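Local coordinates for protein metallo-beta-lactamase (Serratia marcescens, PDB 6K4X) that hydrolyses the beta-lactam ring of antibiotics as a zinc-dependent subclass B3 metallo-beta-lactamase, here inhibited by a sulfanylbenzoic acid bound at its zinc centre, at residues 145-158 / 192-206. Sequence-based numbering, arbitrary orientation.
Sequences HATPGHTEGGITWT and VVASLRGSFEAVEKL. With ZN (zinc ion), chain B; D0U (4-azanyl-2-sulfanyl-benzoic acid), chain E.
Ser199 OG faces two carbonyl oxygens, Pro148 O at 2.7 Å across the contact and Ser195 O at 3.1 Å, one turn back in its own helix. Its one proton is within reach of both. OG anti to its carbonyl carbon (chi1 -66°) lies beside its backbone N, on the side of the preceding turn, which brings it near Ser195 O; the small side chain allows the loop close to the helix. Pro148, whose nitrogen carries no hydrogen, lays its ring alongside, CG standing 3.8 Å from Ser195 CB. Gly149 follows: at phi 136° and psi -56° a CB would press on Pro148 O, and would also collide with Leu196 CD2, which comes within 3.6 Å of Gly149 CA. The CB of His150 points away from the helix, and its ring reaches zinc through NE2 at 2.0 Å, its ND1 held by Thr177 O. His72 and His74 bind the same metal, and the inhibitor's S1 also coordinates it.

At the other end, Leu206 CD2 sits over one face of the His145 imidazole, 3.7 Å from its centroid, a CH-pi contact. The hydrogen bond between His145 NE2 and Thr158 OG1, 2.8 Å, lies at the ring's edge and helps to fix its rotation. Between the ends, the CG2 methyls of Thr147 and Val203 meet at 3.7 Å, while Thr147 OG1 hydrogen-bonds to Thr156 OG1; threonine presents a methyl to the helix and keeps its hydroxyl for the neighbouring strand. Helix 190-205 packs between the zinc loop joining antiparallel strands 140-146 and 155-163 and, through Phe200, helix 241-260.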
loop_
_atom_site.group_PDB
_atom_site.type_symbol
_atom_site.label_atom_id
_atom_site.label_comp_id
_atom_site.label_asym_id
_atom_site.label_seq_id
_atom_site.Cartn_x
_atom_site.Cartn_y
_atom_site.Cartn_z
ATOM N N HIS A 145 7.095 -5.894 5.624
ATOM C CA HIS A 145 6.434 -6.607 6.719
ATOM C C HIS A 145 5.276 -7.412 6.150
ATOM O O HIS A 145 4.356 -6.855 5.572
ATOM C CB HIS A 145 5.893 -5.653 7.784
ATOM C CG HIS A 145 6.935 -4.757 8.338
ATOM N ND1 HIS A 145 7.531 -4.982 9.560
ATOM C CD2 HIS A 145 7.437 -3.597 7.864
ATOM C CE1 HIS A 145 8.388 -4.003 9.791
ATOM N NE2 HIS A 145 8.351 -3.151 8.769
ATOM N N ALA A 146 5.333 -8.730 6.305
ATOM C CA ALA A 146 4.229 -9.561 5.852
ATOM C C ALA A 146 2.983 -9.208 6.651
ATOM O O ALA A 146 2.958 -9.310 7.881
ATOM C CB ALA A 146 4.563 -11.022 5.989
ATOM N N THR A 147 1.929 -8.833 5.931
ATOM C CA THR A 147 0.629 -8.561 6.529
ATOM C C THR A 147 -0.449 -9.249 5.715
ATOM O O THR A 147 -1.271 -8.594 5.078
ATOM C CB THR A 147 0.346 -7.057 6.695
ATOM O OG1 THR A 147 0.433 -6.349 5.452
ATOM C CG2 THR A 147 1.297 -6.422 7.680
ATOM N N PRO A 148 -0.462 -10.590 5.722
ATOM C CA PRO A 148 -1.449 -11.361 4.969
ATOM C C PRO A 148 -2.849 -11.282 5.588
ATOM O O PRO A 148 -3.048 -10.844 6.736
ATOM C CB PRO A 148 -0.893 -12.785 5.059
ATOM C CG PRO A 148 -0.208 -12.813 6.412
ATOM C CD PRO A 148 0.465 -11.454 6.476
ATOM N N GLY A 149 -3.810 -11.753 4.817
ATOM C CA GLY A 149 -5.147 -11.945 5.282
ATOM C C GLY A 149 -6.157 -11.446 4.282
ATOM O O GLY A 149 -7.018 -12.184 3.833
ATOM N N HIS A 150 -6.055 -10.175 3.902
ATOM C CA HIS A 150 -6.810 -9.641 2.748
ATOM C C HIS A 150 -6.347 -10.313 1.450
ATOM O O HIS A 150 -7.168 -10.563 0.558
ATOM C CB HIS A 150 -6.724 -8.126 2.761
ATOM C CG HIS A 150 -7.458 -7.434 1.677
ATOM N ND1 HIS A 150 -8.783 -7.132 1.783
ATOM C CD2 HIS A 150 -7.036 -6.915 0.505
ATOM C CE1 HIS A 150 -9.146 -6.430 0.709
ATOM N NE2 HIS A 150 -8.102 -6.323 -0.123
ATOM N N THR A 151 -5.039 -10.577 1.376
ATOM C CA THR A 151 -4.434 -11.414 0.355
ATOM C C THR A 151 -3.301 -12.171 1.031
ATOM O O THR A 151 -2.771 -11.716 2.051
ATOM C CB THR A 151 -3.859 -10.635 -0.850
ATOM O OG1 THR A 151 -2.706 -9.890 -0.429
ATOM C CG2 THR A 151 -4.864 -9.767 -1.569
ATOM N N GLU A 152 -2.888 -13.296 0.449
ATOM C CA GLU A 152 -1.843 -14.068 1.108
ATOM C C GLU A 152 -0.490 -13.352 1.072
ATOM O O GLU A 152 0.308 -13.493 2.004
ATOM C CB GLU A 152 -1.687 -15.430 0.433
ATOM C CG GLU A 152 -2.795 -16.422 0.714
ATOM C CD GLU A 152 -2.504 -17.850 0.295
ATOM O OE1 GLU A 152 -1.436 -18.078 -0.285
ATOM O OE2 GLU A 152 -3.351 -18.734 0.580
ATOM N N GLY A 153 -0.229 -12.576 0.009
ATOM C CA GLY A 153 1.087 -11.948 -0.140
ATOM C C GLY A 153 1.113 -10.474 0.238
ATOM O O GLY A 153 2.043 -9.776 -0.142
ATOM N N GLY A 154 0.163 -10.007 1.044
ATOM C CA GLY A 154 0.121 -8.592 1.429
ATOM C C GLY A 154 1.374 -8.172 2.158
ATOM O O GLY A 154 1.832 -8.901 3.050
ATOM N N ILE A 155 1.902 -6.991 1.824
ATOM C CA ILE A 155 3.054 -6.426 2.475
ATOM C C ILE A 155 2.728 -4.998 2.883
ATOM O O ILE A 155 2.205 -4.203 2.090
ATOM C CB ILE A 155 4.299 -6.436 1.568
ATOM C CG1 ILE A 155 4.715 -7.852 1.158
ATOM C CG2 ILE A 155 5.450 -5.686 2.227
ATOM C CD1 ILE A 155 5.310 -8.702 2.250
ATOM N N THR A 156 3.094 -4.667 4.124
ATOM C CA THR A 156 3.140 -3.314 4.659
ATOM C C THR A 156 4.599 -2.859 4.677
ATOM O O THR A 156 5.474 -3.624 5.085
ATOM C CB THR A 156 2.513 -3.302 6.055
ATOM O OG1 THR A 156 1.110 -3.525 5.937
ATOM C CG2 THR A 156 2.749 -2.047 6.847
ATOM N N TRP A 157 4.873 -1.663 4.168
ATOM C CA TRP A 157 6.229 -1.206 3.889
ATOM C C TRP A 157 6.580 -0.070 4.840
ATOM O O TRP A 157 5.737 0.823 5.055
ATOM C CB TRP A 157 6.328 -0.734 2.439
ATOM C CG TRP A 157 5.976 -1.762 1.414
ATOM C CD1 TRP A 157 4.743 -1.940 0.869
ATOM C CD2 TRP A 157 6.817 -2.773 0.825
ATOM N NE1 TRP A 157 4.755 -2.928 -0.068
ATOM C CE2 TRP A 157 6.009 -3.462 -0.110
ATOM C CE3 TRP A 157 8.160 -3.140 0.951
ATOM C CZ2 TRP A 157 6.492 -4.478 -0.916
ATOM C CZ3 TRP A 157 8.638 -4.139 0.134
ATOM C CH2 TRP A 157 7.808 -4.793 -0.768
ATOM N N THR A 158 7.806 -0.047 5.376
ATOM C CA THR A 158 8.180 0.992 6.334
ATOM C C THR A 158 9.557 1.576 6.013
ATOM O O THR A 158 10.428 0.933 5.440
ATOM C CB THR A 158 8.172 0.471 7.774
ATOM O OG1 THR A 158 9.151 -0.560 7.931
ATOM C CG2 THR A 158 6.817 -0.081 8.154
ATOM N N VAL A 192 -6.920 -18.029 6.754
ATOM C CA VAL A 192 -7.147 -16.627 6.486
ATOM C C VAL A 192 -7.406 -15.885 7.799
ATOM O O VAL A 192 -6.880 -14.786 7.998
ATOM C CB VAL A 192 -8.282 -16.435 5.464
ATOM C CG1 VAL A 192 -8.771 -14.993 5.399
ATOM C CG2 VAL A 192 -7.832 -16.893 4.087
ATOM N N VAL A 193 -8.255 -16.445 8.669
ATOM C CA VAL A 193 -8.523 -15.817 9.947
ATOM C C VAL A 193 -7.231 -15.643 10.757
ATOM O O VAL A 193 -7.009 -14.573 11.314
ATOM C CB VAL A 193 -9.614 -16.587 10.709
ATOM C CG1 VAL A 193 -9.751 -16.089 12.134
ATOM C CG2 VAL A 193 -10.958 -16.513 9.991
ATOM N N ALA A 194 -6.416 -16.703 10.823
ATOM C CA ALA A 194 -5.189 -16.604 11.581
ATOM C C ALA A 194 -4.261 -15.559 10.962
ATOM O O ALA A 194 -3.546 -14.847 11.686
ATOM C CB ALA A 194 -4.540 -17.961 11.684
ATOM N N SER A 195 -4.215 -15.499 9.633
ATOM C CA SER A 195 -3.335 -14.535 8.962
ATOM C C SER A 195 -3.760 -13.102 9.279
ATOM O O SER A 195 -2.922 -12.263 9.630
ATOM C CB SER A 195 -3.342 -14.757 7.488
ATOM O OG SER A 195 -2.597 -15.902 7.138
ATOM N N LEU A 196 -5.054 -12.847 9.187
ATOM C CA LEU A 196 -5.571 -11.523 9.507
ATOM C C LEU A 196 -5.190 -11.161 10.946
ATOM O O LEU A 196 -4.722 -10.057 11.236
ATOM C CB LEU A 196 -7.094 -11.498 9.358
ATOM C CG LEU A 196 -7.623 -11.312 7.930
ATOM C CD1 LEU A 196 -9.105 -11.592 7.892
ATOM C CD2 LEU A 196 -7.310 -9.932 7.371
ATOM N N ARG A 197 -5.410 -12.095 11.881
ATOM C CA ARG A 197 -5.150 -11.793 13.290
ATOM C C ARG A 197 -3.668 -11.543 13.522
ATOM O O ARG A 197 -3.310 -10.630 14.287
ATOM C CB ARG A 197 -5.685 -12.902 14.188
ATOM C CG ARG A 197 -7.199 -12.876 14.258
ATOM C CD ARG A 197 -7.737 -14.040 15.048
ATOM N NE ARG A 197 -9.160 -13.862 15.253
ATOM C CZ ARG A 197 -10.007 -14.808 15.655
ATOM N NH1 ARG A 197 -11.275 -14.485 15.877
ATOM N NH2 ARG A 197 -9.583 -16.049 15.827
ATOM N N GLY A 198 -2.799 -12.326 12.891
ATOM C CA GLY A 198 -1.373 -12.065 13.005
ATOM C C GLY A 198 -1.005 -10.693 12.449
ATOM O O GLY A 198 -0.120 -10.014 12.967
ATOM N N SER A 199 -1.682 -10.273 11.378
ATOM C CA SER A 199 -1.419 -8.980 10.770
ATOM C C SER A 199 -1.875 -7.820 11.660
ATOM O O SER A 199 -1.165 -6.823 11.748
ATOM C CB SER A 199 -2.016 -8.917 9.400
ATOM O OG SER A 199 -1.347 -9.834 8.576
ATOM N N PHE A 200 -3.032 -7.940 12.297
ATOM C CA PHE A 200 -3.424 -6.902 13.225
ATOM C C PHE A 200 -2.352 -6.733 14.309
ATOM O O PHE A 200 -1.995 -5.597 14.665
ATOM C CB PHE A 200 -4.763 -7.192 13.905
ATOM C CG PHE A 200 -5.913 -7.588 13.015
ATOM C CD1 PHE A 200 -6.099 -7.082 11.735
ATOM C CD2 PHE A 200 -6.825 -8.516 13.480
ATOM C CE1 PHE A 200 -7.160 -7.500 10.946
ATOM C CE2 PHE A 200 -7.889 -8.928 12.694
ATOM C CZ PHE A 200 -8.053 -8.427 11.432
ATOM N N GLU A 201 -1.845 -7.850 14.821
ATOM C CA GLU A 201 -0.834 -7.812 15.880
ATOM C C GLU A 201 0.457 -7.174 15.354
ATOM O O GLU A 201 1.068 -6.337 16.041
ATOM C CB GLU A 201 -0.580 -9.216 16.415
ATOM C CG GLU A 201 -1.731 -9.767 17.234
ATOM C CD GLU A 201 -1.343 -10.928 18.131
ATOM O OE1 GLU A 201 -2.196 -11.382 18.921
ATOM O OE2 GLU A 201 -0.188 -11.377 18.039
ATOM N N ALA A 202 0.877 -7.545 14.148
ATOM C CA ALA A 202 2.111 -6.988 13.620
ATOM C C ALA A 202 1.964 -5.474 13.427
ATOM O O ALA A 202 2.871 -4.689 13.744
ATOM C CB ALA A 202 2.487 -7.666 12.332
ATOM N N VAL A 203 0.847 -5.046 12.841
ATOM C CA VAL A 203 0.694 -3.647 12.494
ATOM C C VAL A 203 0.577 -2.781 13.756
ATOM O O VAL A 203 1.145 -1.685 13.819
ATOM C CB VAL A 203 -0.473 -3.450 11.513
ATOM C CG1 VAL A 203 -0.816 -1.988 11.324
ATOM C CG2 VAL A 203 -0.126 -4.096 10.182
ATOM N N GLU A 204 -0.119 -3.268 14.779
ATOM C CA GLU A 204 -0.274 -2.472 16.005
ATOM C C GLU A 204 1.041 -2.431 16.802
ATOM O O GLU A 204 1.112 -1.675 17.797
ATOM C CB GLU A 204 -1.495 -2.918 16.817
ATOM C CG GLU A 204 -1.347 -4.250 17.505
ATOM C CD GLU A 204 -2.664 -4.924 17.880
ATOM O OE1 GLU A 204 -3.748 -4.311 17.716
ATOM O OE2 GLU A 204 -2.598 -6.047 18.375
ATOM N N LYS A 205 2.070 -3.188 16.426
ATOM C CA LYS A 205 3.395 -3.102 17.067
ATOM C C LYS A 205 4.394 -2.262 16.261
ATOM O O LYS A 205 5.482 -1.979 16.760
ATOM C CB LYS A 205 3.960 -4.509 17.260
ATOM C CG LYS A 205 3.254 -5.343 18.316
ATOM C CD LYS A 205 3.804 -6.753 18.343
ATOM C CE LYS A 205 2.959 -7.705 19.158
ATOM N NZ LYS A 205 2.941 -7.307 20.584
ATOM N N LEU A 206 4.080 -1.878 15.018
ATOM C CA LEU A 206 5.046 -1.133 14.193
ATOM C C LEU A 206 5.380 0.206 14.844
ATOM O O LEU A 206 4.532 0.909 15.336
ATOM C CB LEU A 206 4.459 -0.852 12.808
ATOM C CG LEU A 206 4.323 -2.058 11.884
ATOM C CD1 LEU A 206 3.580 -1.692 10.621
ATOM C CD2 LEU A 206 5.670 -2.658 11.534
HETATM ZN ZN ZN B . -7.838 -5.398 -1.897
HETATM O O2 D0U E . -8.242 -2.686 0.005
HETATM C C7 D0U E . -9.288 -2.922 0.649
HETATM O O1 D0U E . -9.343 -2.797 1.906
HETATM C C3 D0U E . -10.524 -3.388 -0.034
HETATM C C2 D0U E . -11.709 -3.376 0.752
HETATM C C4 D0U E . -10.571 -3.807 -1.376
HETATM S S1 D0U E . -9.328 -3.804 -2.545
HETATM C C5 D0U E . -11.823 -4.244 -1.865
HETATM C C6 D0U E . -12.985 -4.251 -1.089
HETATM N N1 D0U E . -14.203 -4.653 -1.621
HETATM C C1 D0U E . -12.917 -3.797 0.197
#